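Local coordinates for protein filamentous hemagglutinin (Bordetella pertussis, PDB 1RWR) that serves as a secreted adhesin, its N-terminal two-partner secretion domain probably directing export across the bacterial outer membrane, at residues Q37-A42 with S84-A89; I76-T81 with L101-P106. One frame throughout, in Å; residues are numbered along the deposited sequence.

Interaction 1 (Q37-A42 with S84-A89); sequences QQFNVA and SPSRLA
Val41 and Leu88 form the one backbone bridge between 37-42 and 84-89, two segments running in roughly the same direction. Val41 N donates to Arg87 O (2.9 Å), and Ala89 N donates to Val41 O (2.9 Å) from above the carbonyl plane, 49° out of it.

Before this bridge, side chains stand in for the missing ladder. Asn40 OD1 accepts the N-H of Arg87 at 2.9 Å in a fairly straight bond (163°). Asn40 CG lies beside its own backbone N and anti to the carbonyl carbon (chi1 -61°), which carries the amide over to the other segment. Asparagine suits the place because ND2 remains for Gly2 O and a water. Ser86 is equally apt: its short hydroxyl gives its proton to Phe39 O (2.7 Å) and accepts Asn105 ND2, leaving a buried OG well satisfied.

These segments belong to the start of a right-handed beta-helix, where 37-42 lies against the first strand, 86-89, of a long parallel sheet. Gln37 and Gln38 both face Val4, making a classic beta bulge at the corner that leads into it.

Where the segments diverge, water fills in. Ser84 OG binds three waters, which reach Gln37 O, the pair Gln38 OE1 and Asn40 ND2, and the pair Phe39 N and Pro85 O. Gln38 OE1 also takes the amino group of Gln1. A fourth water links Val41 O to NH1 of the extended Arg87.

Apolar contacts centre on Leu88, whose CD2 branch meets the edge of the Phe39 ring (CE2, 3.8 Å) and Val41 CG2 (3.9 Å). A single methyl serves both contacts, as leucine branches one carbon farther out than valine. Phe39 continues into the interior, packing against Phe48 and, edge-to-face, against Phe36.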
loop_
_atom_site.group_PDB
_atom_site.type_symbol
_atom_site.label_atom_id
_atom_site.label_comp_id
_atom_site.label_asym_id
_atom_site.label_seq_id
_atom_site.Cartn_x
_atom_site.Cartn_y
_atom_site.Cartn_z
ATOM N N GLN A 37 17.604 5.453 6.529
ATOM C CA GLN A 37 18.114 4.381 7.382
ATOM C C GLN A 37 16.972 3.751 8.198
ATOM O O GLN A 37 16.928 2.513 8.346
ATOM C CB GLN A 37 19.173 4.949 8.322
ATOM C CG GLN A 37 20.039 3.917 8.975
ATOM C CD GLN A 37 19.688 3.699 10.421
ATOM O OE1 GLN A 37 19.508 4.664 11.187
ATOM N NE2 GLN A 37 19.584 2.429 10.816
ATOM N N GLN A 38 16.082 4.612 8.708
ATOM C CA GLN A 38 14.894 4.250 9.461
ATOM C C GLN A 38 13.714 5.118 9.007
ATOM O O GLN A 38 13.858 6.347 8.860
ATOM C CB GLN A 38 15.117 4.485 10.966
ATOM C CG GLN A 38 16.084 3.495 11.582
ATOM C CD GLN A 38 16.164 3.633 13.060
ATOM O OE1 GLN A 38 15.260 3.171 13.788
ATOM N NE2 GLN A 38 17.216 4.288 13.532
ATOM N N PHE A 39 12.576 4.476 8.744
ATOM C CA PHE A 39 11.326 5.196 8.413
ATOM C C PHE A 39 10.153 4.656 9.197
ATOM O O PHE A 39 9.774 3.475 9.052
ATOM C CB PHE A 39 11.024 5.121 6.916
ATOM C CG PHE A 39 9.910 6.015 6.505
ATOM C CD1 PHE A 39 10.169 7.332 6.169
ATOM C CD2 PHE A 39 8.589 5.553 6.488
ATOM C CE1 PHE A 39 9.132 8.198 5.820
ATOM C CE2 PHE A 39 7.544 6.430 6.183
ATOM C CZ PHE A 39 7.825 7.740 5.853
ATOM N N ASN A 40 9.591 5.502 10.042
ATOM C CA ASN A 40 8.443 5.171 10.850
ATOM C C ASN A 40 7.591 6.409 10.980
ATOM O O ASN A 40 8.127 7.529 11.076
ATOM C CB ASN A 40 8.894 4.702 12.259
ATOM C CG ASN A 40 9.739 3.479 12.204
ATOM O OD1 ASN A 40 9.214 2.364 12.098
ATOM N ND2 ASN A 40 11.061 3.657 12.208
ATOM N N VAL A 41 6.284 6.220 11.081
ATOM C CA VAL A 41 5.338 7.302 11.279
ATOM C C VAL A 41 4.452 6.914 12.483
ATOM O O VAL A 41 3.941 5.797 12.571
ATOM C CB VAL A 41 4.478 7.551 10.020
ATOM C CG1 VAL A 41 3.492 8.676 10.266
ATOM C CG2 VAL A 41 5.378 7.887 8.827
ATOM N N ALA A 42 4.288 7.866 13.391
ATOM C CA ALA A 42 3.447 7.711 14.572
ATOM C C ALA A 42 2.426 8.819 14.630
ATOM O O ALA A 42 2.586 9.854 14.016
ATOM C CB ALA A 42 4.310 7.752 15.794
ATOM N N SER A 84 15.819 -2.553 9.568
ATOM C CA SER A 84 14.679 -2.458 10.475
ATOM C C SER A 84 13.396 -2.321 9.656
ATOM O O SER A 84 13.428 -1.674 8.623
ATOM C CB SER A 84 14.811 -1.261 11.433
ATOM O OG SER A 84 14.558 0.040 10.828
ATOM N N PRO A 85 12.301 -2.937 10.110
ATOM C CA PRO A 85 10.982 -2.708 9.497
ATOM C C PRO A 85 10.438 -1.310 9.811
ATOM O O PRO A 85 11.053 -0.571 10.632
ATOM C CB PRO A 85 10.101 -3.783 10.159
ATOM C CG PRO A 85 10.702 -3.938 11.549
ATOM C CD PRO A 85 12.202 -3.842 11.263
ATOM N N SER A 86 9.296 -0.966 9.201
ATOM C CA SER A 86 8.632 0.320 9.406
ATOM C C SER A 86 7.286 0.117 10.072
ATOM O O SER A 86 6.552 -0.810 9.722
ATOM C CB SER A 86 8.370 1.014 8.070
ATOM O OG SER A 86 9.558 1.376 7.430
ATOM N N ARG A 87 6.942 0.996 10.990
ATOM C CA ARG A 87 5.608 1.079 11.523
ATOM C C ARG A 87 5.000 2.386 11.004
ATOM O O ARG A 87 5.665 3.426 11.012
ATOM C CB ARG A 87 5.657 1.087 13.058
ATOM C CG ARG A 87 4.337 1.087 13.685
ATOM C CD ARG A 87 4.310 0.808 15.214
ATOM N NE ARG A 87 2.905 0.893 15.617
ATOM C CZ ARG A 87 2.239 2.022 15.885
ATOM N NH1 ARG A 87 2.847 3.216 15.933
ATOM N NH2 ARG A 87 0.949 1.943 16.155
ATOM N N LEU A 88 3.736 2.325 10.579
ATOM C CA LEU A 88 2.987 3.482 10.085
ATOM C C LEU A 88 1.654 3.615 10.790
ATOM O O LEU A 88 0.775 2.736 10.681
ATOM C CB LEU A 88 2.715 3.341 8.593
ATOM C CG LEU A 88 3.910 3.016 7.716
ATOM C CD1 LEU A 88 3.476 2.761 6.280
ATOM C CD2 LEU A 88 4.959 4.141 7.796
ATOM N N ALA A 89 1.486 4.743 11.456
ATOM C CA ALA A 89 0.261 5.108 12.159
ATOM C C ALA A 89 0.083 6.597 12.058
ATOM O O ALA A 89 1.058 7.336 12.220
ATOM C CB ALA A 89 0.364 4.722 13.677
HETATM O O HOH W 1 17.054 0.608 10.072
HETATM O O HOH W 2 13.142 1.454 12.841
HETATM O O HOH W 3 12.575 1.651 9.515
HETATM O O HOH W 4 5.272 4.382 14.485
#

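Interaction 2 (I76-T81 with L101-P106); sequences ILAEVT and LIIANP
Val80 covers one face of the flat amide of Asn105, its CG2 lying 3.5 Å from ND2 and its CB 3.6 Å from CG. At the edges of that amide, ND2 gives hydrogen bonds to Ser84 O and Ser86 OG while OD1 accepts Asn107 N, so the group's rotation is fixed. With CG anti to the backbone N (chi1 -174°), the amide is laid flat against the valine, the two side chains crossing at a slant.

Upstream, the strands form a regular parallel ladder. Ile102 bonds to Ile76 O and Ala78 N, and Ala104 to Ala78 O and Val80 N, each thus gripping the residues that flank its register partner, Leu77 or Glu79.

On the inner face Ala78 CB meets Ile103 CD1 (3.8 Å), the small residue making room for Phe36 and Phe39, and Leu101 CD2 touches Ile76 CB. On the other face Leu77 CD1 packs on Ile102 CG2 (3.6 Å), whereas Glu79 forms salt bridges with Lys35 and Arg128, whose charges would balance its buried carboxylate, and a hydrogen bond with His33.

In this parallel sheet of the beta-helix, 75-80 lies between 31-36 and 99-104, 119-125 follows, and strand 128-132 packs over Leu77 and Glu79.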
loop_
_atom_site.group_PDB
_atom_site.type_symbol
_atom_site.label_atom_id
_atom_site.label_comp_id
_atom_site.label_asym_id
_atom_site.label_seq_id
_atom_site.Cartn_x
_atom_site.Cartn_y
_atom_site.Cartn_z
ATOM N N ILE A 76 6.315 10.439 -4.551
ATOM C CA ILE A 76 7.261 10.532 -3.469
ATOM C C ILE A 76 7.465 9.099 -2.965
ATOM O O ILE A 76 6.536 8.454 -2.494
ATOM C CB ILE A 76 6.687 11.439 -2.338
ATOM C CG1 ILE A 76 6.515 12.910 -2.818
ATOM C CG2 ILE A 76 7.622 11.428 -1.121
ATOM C CD1 ILE A 76 5.628 13.768 -1.939
ATOM N N LEU A 77 8.692 8.606 -3.139
ATOM C CA LEU A 77 9.122 7.323 -2.678
ATOM C C LEU A 77 10.001 7.492 -1.445
ATOM O O LEU A 77 10.973 8.256 -1.473
ATOM C CB LEU A 77 9.993 6.719 -3.762
ATOM C CG LEU A 77 10.723 5.415 -3.468
ATOM C CD1 LEU A 77 9.786 4.252 -3.113
ATOM C CD2 LEU A 77 11.533 5.074 -4.717
ATOM N N ALA A 78 9.652 6.788 -0.387
ATOM C CA ALA A 78 10.442 6.667 0.809
ATOM C C ALA A 78 10.883 5.218 0.858
ATOM O O ALA A 78 10.037 4.335 0.985
ATOM C CB ALA A 78 9.581 6.993 2.073
ATOM N N GLU A 79 12.183 4.975 0.735
ATOM C CA GLU A 79 12.766 3.633 0.715
ATOM C C GLU A 79 13.682 3.455 1.901
ATOM O O GLU A 79 14.574 4.267 2.096
ATOM C CB GLU A 79 13.634 3.462 -0.545
ATOM C CG GLU A 79 14.266 2.094 -0.648
ATOM C CD GLU A 79 15.348 1.977 -1.717
ATOM O OE1 GLU A 79 15.560 2.930 -2.469
ATOM O OE2 GLU A 79 15.943 0.878 -1.860
ATOM N N VAL A 80 13.466 2.423 2.694
ATOM C CA VAL A 80 14.356 2.117 3.803
ATOM C C VAL A 80 15.507 1.251 3.303
ATOM O O VAL A 80 15.288 0.200 2.702
ATOM C CB VAL A 80 13.622 1.404 4.947
ATOM C CG1 VAL A 80 14.617 0.892 6.014
ATOM C CG2 VAL A 80 12.619 2.316 5.582
ATOM N N THR A 81 16.738 1.685 3.608
ATOM C CA THR A 81 17.943 1.008 3.134
ATOM C C THR A 81 18.634 0.104 4.162
ATOM O O THR A 81 19.505 -0.670 3.771
ATOM C CB THR A 81 18.964 2.020 2.689
ATOM O OG1 THR A 81 19.395 2.732 3.855
ATOM C CG2 THR A 81 18.381 3.016 1.810
ATOM N N LEU A 101 2.257 8.462 -3.104
ATOM C CA LEU A 101 3.140 8.060 -2.020
ATOM C C LEU A 101 3.453 6.586 -2.180
ATOM O O LEU A 101 2.555 5.766 -2.362
ATOM C CB LEU A 101 2.506 8.293 -0.627
ATOM C CG LEU A 101 2.244 9.746 -0.232
ATOM C CD1 LEU A 101 1.520 9.751 1.119
ATOM C CD2 LEU A 101 3.545 10.548 -0.155
ATOM N N ILE A 102 4.731 6.259 -2.078
ATOM C CA ILE A 102 5.210 4.877 -2.075
ATOM C C ILE A 102 6.140 4.745 -0.899
ATOM O O ILE A 102 7.138 5.482 -0.807
ATOM C CB ILE A 102 5.991 4.533 -3.382
ATOM C CG1 ILE A 102 5.194 4.827 -4.654
ATOM C CG2 ILE A 102 6.386 3.084 -3.357
ATOM C CD1 ILE A 102 5.263 6.238 -5.134
ATOM N N ILE A 103 5.823 3.807 -0.010
ATOM C CA ILE A 103 6.652 3.480 1.145
ATOM C C ILE A 103 7.171 2.053 0.948
ATOM O O ILE A 103 6.415 1.111 0.888
ATOM C CB ILE A 103 5.874 3.598 2.479
ATOM C CG1 ILE A 103 5.108 4.935 2.636
ATOM C CG2 ILE A 103 6.861 3.378 3.672
ATOM C CD1 ILE A 103 5.920 6.090 2.574
ATOM N N ALA A 104 8.477 1.908 0.827
ATOM C CA ALA A 104 9.126 0.627 0.516
ATOM C C ALA A 104 10.109 0.233 1.595
ATOM O O ALA A 104 11.091 0.942 1.867
ATOM C CB ALA A 104 9.829 0.710 -0.837
ATOM N N ASN A 105 9.884 -0.923 2.208
ATOM C CA ASN A 105 10.803 -1.434 3.199
ATOM C C ASN A 105 10.817 -2.986 3.104
ATOM O O ASN A 105 9.893 -3.647 3.566
ATOM C CB ASN A 105 10.409 -0.947 4.597
ATOM C CG ASN A 105 11.453 -1.349 5.652
ATOM O OD1 ASN A 105 12.281 -2.249 5.398
ATOM N ND2 ASN A 105 11.406 -0.722 6.813
ATOM N N PRO A 106 11.832 -3.561 2.478
ATOM C CA PRO A 106 11.915 -5.017 2.359
ATOM C C PRO A 106 11.908 -5.778 3.680
ATOM O O PRO A 106 11.584 -6.949 3.674
ATOM C CB PRO A 106 13.206 -5.239 1.573
ATOM C CG PRO A 106 13.295 -4.019 0.737
ATOM C CD PRO A 106 12.875 -2.890 1.659
#

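How the interactions relate
From the N terminus the segments come in the order 37-42, 76-81, 84-89, 101-106, so the loops closed by the two contacts cross. Interaction 1 brings 84-89 back against 37-42 after 41 intervening residues. Interaction 2 returns 101-106 to 76-81 after only 19; the matched residues are 25 apart, one turn of the beta-helix. A short corner joins strand 75-80 to 86-89, carrying the chain from one wall to another. At that corner the contacts meet through the Asn105 amide, and Phe39 CB packs on Val80 CG2 at 3.5 Å. Two sheets near the N-terminal end of the helix are thereby tied together.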